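Local coordinates for purine catabolism protein pucG (Bacillus subtilis, PDB 3ISL) that catalyses the pyridoxal-phosphate-dependent transfer of an amino group from (S)-ureidoglycine to glyoxylate, yielding oxalurate and glycine in purine catabolism, at residues 92-97 against 147-152; 142-147 against 171-176; 300-305 against 377-382. All blocks are in the same frame, centred on the assembly; numbering follows the deposited sequence.

Interaction 1: residues 92-97 against 147-152; sequences PIYGRF and TSTGRI. With PLP (pyridoxal-5'-phosphate), chain C.
The ring of F97 has the pyridine ring of PLP over one face, where PLP C3 sits 3.5 Å above its centre, and R96 CD over the opposite face, offset toward the rim. T147 reaches the same ring obliquely, its OG1 3.3 Å from F97 CE2. With chi1 at 52°, that hydroxyl stands between the backbone N and carbonyl carbon of T147 and also hydrogen-bonds PLP O3 at 3.2 Å. The guanidinium of R96 has S148 CB over one face, 3.6 Å above its centre, and meets F97 CZ at its edge in plane. Further back, Y94 presents its ring edge, CE2, to R151 O at 3.8 Å, while its OH hydrogen-bonds V143 O. A bridging water donates to Y94 O and accepts from T149 OG1, both at 2.6 Å, linking the loop after strand 88-93 to the one before strand 151-152. E146 OE1 braces the two sides together, accepting from F97 N and hydrogen-bonding S148 OG. An aromatic residue laid over the pyridine of PLP, just beyond a strand of the central sheet, is characteristic of the cofactor site in fold-type I aminotransferases, to which class V belongs.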
# COMPACT_ATOMS: atom_id res chain seq x y z
N PRO A 92 -9.78 14.09 -21.17
CA PRO A 92 -9.63 15.54 -21.25
C PRO A 92 -8.71 15.96 -20.10
O PRO A 92 -9.04 15.73 -18.96
CB PRO A 92 -11.07 16.08 -21.04
CG PRO A 92 -11.98 14.90 -21.01
CD PRO A 92 -11.06 13.69 -20.58
N ILE A 93 -7.61 16.63 -20.44
CA ILE A 93 -6.55 16.98 -19.53
C ILE A 93 -6.45 18.48 -19.28
O ILE A 93 -6.31 19.27 -20.21
CB ILE A 93 -5.25 16.50 -20.13
CG1 ILE A 93 -5.23 14.95 -20.16
CG2 ILE A 93 -4.01 17.02 -19.31
CD1 ILE A 93 -4.22 14.46 -21.24
N TYR A 94 -6.58 18.89 -18.01
CA TYR A 94 -6.46 20.33 -17.72
C TYR A 94 -5.42 20.58 -16.60
O TYR A 94 -5.27 21.70 -16.08
CB TYR A 94 -7.83 20.94 -17.40
CG TYR A 94 -8.55 20.29 -16.24
CD1 TYR A 94 -9.25 19.07 -16.40
CD2 TYR A 94 -8.49 20.86 -14.97
CE1 TYR A 94 -9.87 18.50 -15.33
CE2 TYR A 94 -9.11 20.30 -13.90
CZ TYR A 94 -9.80 19.14 -14.07
OH TYR A 94 -10.36 18.61 -12.94
N GLY A 95 -4.70 19.52 -16.25
CA GLY A 95 -3.58 19.68 -15.32
C GLY A 95 -2.72 18.44 -15.24
O GLY A 95 -2.85 17.55 -16.06
N ARG A 96 -1.83 18.41 -14.25
CA ARG A 96 -0.80 17.38 -14.20
C ARG A 96 -1.36 15.98 -14.06
O ARG A 96 -0.82 15.06 -14.64
CB ARG A 96 0.22 17.65 -13.07
CG ARG A 96 0.96 16.36 -12.57
CD ARG A 96 1.33 16.45 -11.04
NE ARG A 96 1.93 17.77 -10.65
CZ ARG A 96 1.68 18.47 -9.52
NH1 ARG A 96 0.83 18.04 -8.58
NH2 ARG A 96 2.28 19.64 -9.35
N PHE A 97 -2.41 15.80 -13.28
CA PHE A 97 -2.92 14.43 -13.05
C PHE A 97 -3.67 13.85 -14.28
O PHE A 97 -3.75 12.63 -14.44
CB PHE A 97 -3.64 14.35 -11.67
CG PHE A 97 -2.72 14.70 -10.50
CD1 PHE A 97 -1.88 13.73 -9.93
CD2 PHE A 97 -2.61 16.04 -10.03
CE1 PHE A 97 -0.97 14.04 -8.90
CE2 PHE A 97 -1.70 16.37 -8.99
CZ PHE A 97 -0.88 15.35 -8.43
N THR A 147 -5.07 19.42 -8.35
CA THR A 147 -4.42 20.20 -7.36
C THR A 147 -3.29 20.92 -7.99
O THR A 147 -2.88 21.95 -7.45
CB THR A 147 -3.84 19.37 -6.17
OG1 THR A 147 -3.02 18.33 -6.69
CG2 THR A 147 -4.95 18.74 -5.38
N SER A 148 -2.76 20.40 -9.10
CA SER A 148 -1.63 21.02 -9.78
C SER A 148 -2.01 22.43 -10.25
O SER A 148 -1.19 23.30 -10.31
CB SER A 148 -1.15 20.14 -10.97
OG SER A 148 -2.19 20.02 -11.97
N THR A 149 -3.25 22.62 -10.63
CA THR A 149 -3.70 23.90 -11.18
C THR A 149 -4.73 24.60 -10.28
O THR A 149 -5.01 25.75 -10.43
CB THR A 149 -4.23 23.79 -12.63
OG1 THR A 149 -5.51 23.15 -12.68
CG2 THR A 149 -3.20 23.04 -13.57
N GLY A 150 -5.26 23.88 -9.30
CA GLY A 150 -6.30 24.39 -8.40
C GLY A 150 -7.70 24.50 -9.00
O GLY A 150 -8.53 25.24 -8.46
N ARG A 151 -7.97 23.80 -10.11
CA ARG A 151 -9.28 23.88 -10.77
C ARG A 151 -10.04 22.63 -10.50
O ARG A 151 -9.45 21.59 -10.38
CB ARG A 151 -9.18 24.09 -12.30
CG ARG A 151 -8.44 25.38 -12.68
CD ARG A 151 -9.21 26.62 -12.22
NE ARG A 151 -8.82 27.24 -10.96
CZ ARG A 151 -7.60 27.65 -10.67
NH1 ARG A 151 -6.68 27.37 -11.55
NH2 ARG A 151 -7.28 28.27 -9.55
N ILE A 152 -11.34 22.79 -10.27
CA ILE A 152 -12.30 21.72 -10.17
C ILE A 152 -13.19 21.79 -11.41
O ILE A 152 -13.62 22.89 -11.86
CB ILE A 152 -13.06 21.74 -8.80
CG1 ILE A 152 -13.85 20.44 -8.59
CG2 ILE A 152 -13.88 22.97 -8.60
CD1 ILE A 152 -14.44 20.30 -7.10
N1 PLP C . -4.60 12.20 -8.35
C2 PLP C . -4.83 13.58 -7.89
C2A PLP C . -5.81 14.45 -8.41
C3 PLP C . -4.05 14.15 -6.88
O3 PLP C . -4.27 15.44 -6.45
C4 PLP C . -3.05 13.46 -6.24
C4A PLP C . -2.23 14.17 -5.09
C5 PLP C . -2.81 12.15 -6.63
C6 PLP C . -3.54 11.50 -7.67
C5A PLP C . -1.67 11.46 -5.95
O4P PLP C . -2.08 10.29 -5.41
P PLP C . -0.93 9.57 -4.61
O1P PLP C . 0.30 10.47 -4.43
O2P PLP C . -0.74 8.20 -5.53
O3P PLP C . -1.54 9.05 -3.14
O HOH W 1 -6.44 23.81 -15.06

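Interaction 2: residues 142-147 against 171-176. With PLP (pyridoxal-5'-phosphate), chain C.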
# COMPACT_ATOMS: atom_id res chain seq x y z
N MET A 142 -11.14 10.95 -16.38
CA MET A 142 -10.94 12.35 -16.08
C MET A 142 -10.66 12.66 -14.59
O MET A 142 -11.15 11.96 -13.72
CB MET A 142 -12.22 13.08 -16.48
CG MET A 142 -12.00 14.48 -16.93
SD MET A 142 -13.64 15.16 -17.32
CE MET A 142 -13.17 16.88 -17.24
N VAL A 143 -9.90 13.73 -14.33
CA VAL A 143 -9.61 14.18 -12.96
C VAL A 143 -10.77 15.13 -12.53
O VAL A 143 -11.16 16.02 -13.28
CB VAL A 143 -8.27 14.94 -12.87
CG1 VAL A 143 -7.98 15.38 -11.37
CG2 VAL A 143 -7.11 14.11 -13.41
N HIS A 144 -11.36 14.89 -11.36
CA HIS A 144 -12.37 15.84 -10.79
C HIS A 144 -11.76 17.17 -10.40
O HIS A 144 -12.23 18.27 -10.84
CB HIS A 144 -13.09 15.19 -9.55
CG HIS A 144 -14.30 15.96 -9.07
ND1 HIS A 144 -14.81 15.78 -7.80
CD2 HIS A 144 -15.03 16.95 -9.64
CE1 HIS A 144 -15.84 16.61 -7.62
NE2 HIS A 144 -16.03 17.30 -8.75
N GLY A 145 -10.74 17.12 -9.55
CA GLY A 145 -10.08 18.34 -9.06
C GLY A 145 -8.56 18.20 -9.30
O GLY A 145 -7.93 17.24 -8.80
N GLU A 146 -7.97 19.11 -10.07
CA GLU A 146 -6.48 19.09 -10.30
C GLU A 146 -5.85 19.99 -9.29
O GLU A 146 -6.03 21.24 -9.39
CB GLU A 146 -6.09 19.77 -11.64
CG GLU A 146 -6.15 18.92 -12.86
CD GLU A 146 -5.04 17.91 -12.93
OE1 GLU A 146 -4.04 18.04 -12.21
OE2 GLU A 146 -5.15 16.98 -13.75
N THR A 147 -5.07 19.42 -8.35
CA THR A 147 -4.42 20.20 -7.36
C THR A 147 -3.29 20.92 -7.99
O THR A 147 -2.88 21.95 -7.45
CB THR A 147 -3.84 19.37 -6.17
OG1 THR A 147 -3.02 18.33 -6.69
CG2 THR A 147 -4.95 18.74 -5.38
N VAL A 171 -13.44 8.41 -12.92
CA VAL A 171 -13.10 9.70 -12.39
C VAL A 171 -12.04 9.60 -11.29
O VAL A 171 -12.14 8.82 -10.41
CB VAL A 171 -14.39 10.48 -11.87
CG1 VAL A 171 -13.97 11.74 -11.08
CG2 VAL A 171 -15.27 10.93 -13.06
N ASP A 172 -10.98 10.41 -11.38
CA ASP A 172 -10.04 10.49 -10.29
C ASP A 172 -10.63 11.56 -9.35
O ASP A 172 -10.59 12.76 -9.69
CB ASP A 172 -8.64 10.83 -10.89
CG ASP A 172 -7.68 11.48 -9.91
OD1 ASP A 172 -8.00 11.84 -8.77
OD2 ASP A 172 -6.55 11.70 -10.32
N ALA A 173 -11.23 11.14 -8.22
CA ALA A 173 -11.73 12.09 -7.20
C ALA A 173 -10.77 12.13 -5.98
O ALA A 173 -11.19 12.32 -4.86
CB ALA A 173 -13.20 11.76 -6.78
N VAL A 174 -9.48 11.93 -6.21
CA VAL A 174 -8.54 11.71 -5.12
C VAL A 174 -8.44 12.97 -4.21
O VAL A 174 -8.36 12.87 -3.00
CB VAL A 174 -7.14 11.29 -5.67
CG1 VAL A 174 -6.05 11.65 -4.71
CG2 VAL A 174 -7.10 9.77 -6.07
N ALA A 175 -8.42 14.15 -4.83
CA ALA A 175 -8.25 15.38 -4.11
C ALA A 175 -9.55 15.95 -3.61
O ALA A 175 -9.52 16.93 -2.88
CB ALA A 175 -7.61 16.44 -5.02
N THR A 176 -10.67 15.50 -4.15
CA THR A 176 -11.98 16.12 -3.81
C THR A 176 -12.77 15.24 -2.82
O THR A 176 -13.55 15.76 -2.04
CB THR A 176 -12.86 16.39 -5.04
OG1 THR A 176 -12.96 15.18 -5.75
CG2 THR A 176 -12.17 17.41 -5.94
N1 PLP C . -4.60 12.20 -8.35
C2 PLP C . -4.83 13.58 -7.89
C2A PLP C . -5.81 14.45 -8.41
C3 PLP C . -4.05 14.15 -6.88
O3 PLP C . -4.27 15.44 -6.45
C4 PLP C . -3.05 13.46 -6.24
C4A PLP C . -2.23 14.17 -5.09
C5 PLP C . -2.81 12.15 -6.63
C6 PLP C . -3.54 11.50 -7.67
C5A PLP C . -1.67 11.46 -5.95
O4P PLP C . -2.08 10.29 -5.41
P PLP C . -0.93 9.57 -4.61
O1P PLP C . 0.30 10.47 -4.43
O2P PLP C . -0.74 8.20 -5.53
O3P PLP C . -1.54 9.05 -3.14
O HOH W 2 -9.50 14.95 -8.04
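V143 and D172 are paired on neighbouring parallel strands of the central sheet, their side chains next to each other on its cofactor side, in the large domain of a fold-type I PLP enzyme. D172 bonds to the residues on both sides of V143: its N donates to M142 O (2.8 Å, 162°), and its O accepts from H144 N (2.8 Å, 170°). The side chain of D172 runs from the sheet to the cofactor. Its CB lies 3.9 Å from M142 O, with V143 CA a little farther off. From there CG swings anti to the backbone N (chi1 157°), which carries the carboxylate to the pyridine and leaves CG 3.5 Å from PLP N1. OD1 is met nearly along its C-O bond by V174 N at 3.0 Å, an Asx turn that restrains the carboxylate's rotation, and OD2 comes within 2.8 Å of PLP N1, the placement expected of the aspartate that partners the pyridine nitrogen in this fold. The turn in the chain then brings V174 CG1 over the pyridine, on the face turned away from F97, and sets A175 CB against the methyl of T147 near PLP O3. A water accepts from G145 N and donates to D172 O, which thus takes two hydrogen bonds, the other from H144 N. H144, whose ring also meets that of W187, shares a 2.8 Å hydrogen bond from ND1 with T176 OG1.

Interaction 3: residues 300-305 against 377-382; sequences AALAAG and LFVLAG
Nothing polar passes between L302 and L380, and the shortest polar bond here, 2.8 Å from G382 N to F378 O, belongs to the backbone of one helix. The amide bonds stay within each helix; G305 N, for instance, donates to A301 O, and that carbonyl lies on the surface that L380 approaches. What joins segments 300-305 and 377-382 is apolar contact. L380 has the largest share. Its CB is directed at the partner helix and its two methyls divide the work, CD2 lying 3.8 Å from G305 C while CD1 stands 4.0 Å from G305 CA. Because G305 has no side chain, the leucine comes down onto bare backbone, and the CA atoms of G305 and L380 are only 6.7 Å apart. L302 is the next largest contributor. Its CG is anti to the backbone N (chi1 179°), which extends the branch toward the other helix although its CB does not aim there directly. CD1 is the atom that touches, meeting L380 CD2 at 3.8 Å and V379 CG1 at 3.9 Å. The side chains of L302 and V379 meet at about a right angle. The two helical segments run in the same direction, inclined by 15°, with their axes 10.2 Å apart at closest approach. The case illustrates how a leucine set over a glycine, with a second leucine and a valine beside it, can join two nearly parallel helices over a small interface, here 167 Å² in all. Around it, helix 398-408 packs against both partners, A301 touching V406 and Y407 and L380 touching A403, while L302 rests on T366 and V379 reaches I348 of strand 348-349, I350 and M15.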
# COMPACT_ATOMS: atom_id res chain seq x y z
N ALA A 300 -12.79 30.70 2.62
CA ALA A 300 -13.17 32.10 2.55
C ALA A 300 -12.28 32.96 3.49
O ALA A 300 -11.75 33.98 3.07
CB ALA A 300 -14.66 32.29 2.86
N ALA A 301 -12.08 32.52 4.74
CA ALA A 301 -11.14 33.14 5.64
C ALA A 301 -9.67 33.23 5.09
O ALA A 301 -9.09 34.31 5.13
CB ALA A 301 -11.18 32.42 7.01
N LEU A 302 -9.08 32.09 4.61
CA LEU A 302 -7.77 32.12 3.95
C LEU A 302 -7.71 33.18 2.83
O LEU A 302 -6.79 34.01 2.79
CB LEU A 302 -7.38 30.73 3.41
CG LEU A 302 -6.03 30.65 2.69
CD1 LEU A 302 -4.90 30.90 3.69
CD2 LEU A 302 -5.79 29.30 2.02
N ALA A 303 -8.71 33.14 1.93
CA ALA A 303 -8.85 34.06 0.81
C ALA A 303 -8.85 35.53 1.22
O ALA A 303 -8.11 36.37 0.60
CB ALA A 303 -10.11 33.72 -0.01
N ALA A 304 -9.66 35.87 2.24
CA ALA A 304 -9.67 37.29 2.69
C ALA A 304 -8.30 37.60 3.32
O ALA A 304 -7.78 38.66 3.10
CB ALA A 304 -10.85 37.63 3.65
N GLY A 305 -7.65 36.63 3.99
CA GLY A 305 -6.33 36.93 4.52
C GLY A 305 -5.28 37.18 3.44
O GLY A 305 -4.48 38.17 3.51
N LEU A 377 -5.24 30.57 10.42
CA LEU A 377 -4.58 31.73 11.06
C LEU A 377 -3.04 31.61 11.08
O LEU A 377 -2.34 32.59 10.78
CB LEU A 377 -5.13 31.90 12.48
CG LEU A 377 -6.36 32.77 12.80
CD1 LEU A 377 -7.07 33.49 11.68
CD2 LEU A 377 -7.32 32.23 13.85
N PHE A 378 -2.50 30.45 11.42
CA PHE A 378 -1.03 30.32 11.53
C PHE A 378 -0.34 30.41 10.18
O PHE A 378 0.75 30.97 10.07
CB PHE A 378 -0.68 29.02 12.27
CG PHE A 378 0.79 28.89 12.73
CD1 PHE A 378 1.59 30.00 13.04
CD2 PHE A 378 1.35 27.59 12.93
CE1 PHE A 378 2.94 29.80 13.50
CE2 PHE A 378 2.68 27.42 13.40
CZ PHE A 378 3.45 28.52 13.67
N VAL A 379 -0.95 29.84 9.14
CA VAL A 379 -0.32 29.87 7.85
C VAL A 379 -0.25 31.32 7.33
O VAL A 379 0.75 31.72 6.68
CB VAL A 379 -0.99 28.90 6.81
CG1 VAL A 379 -2.30 29.52 6.28
CG2 VAL A 379 -0.01 28.60 5.63
N LEU A 380 -1.28 32.12 7.62
CA LEU A 380 -1.25 33.56 7.18
C LEU A 380 -0.21 34.32 8.02
O LEU A 380 0.54 35.17 7.49
CB LEU A 380 -2.61 34.25 7.30
CG LEU A 380 -3.73 33.68 6.44
CD1 LEU A 380 -5.04 34.12 7.03
CD2 LEU A 380 -3.57 34.20 5.01
N ALA A 381 -0.16 34.04 9.31
CA ALA A 381 0.81 34.74 10.16
C ALA A 381 2.25 34.40 9.70
O ALA A 381 3.04 35.28 9.51
CB ALA A 381 0.61 34.40 11.60
N GLY A 382 2.53 33.12 9.51
CA GLY A 382 3.83 32.67 9.07
C GLY A 382 4.19 33.22 7.70
O GLY A 382 5.34 33.70 7.49

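Interactions 1 and 2 form one site. Their centres are about 8 Å apart, both touch PLP, and they share T147. Their segments alternate along the chain. Three adjacent parallel strands of the seven-stranded sheet, 88-93, 139-143 and 168-172, bring their following segments to the cofactor, and the short hairpin of strands 145-146 and 151-152 connects the two contacts. T267 of the second subunit also bonds the cofactor. Interaction 3 comes later in the chain, its centre about 24 Å from that of interaction 1 and 25 Å from that of interaction 2. It joins helices 288-308 and 373-389, well away from the cofactor.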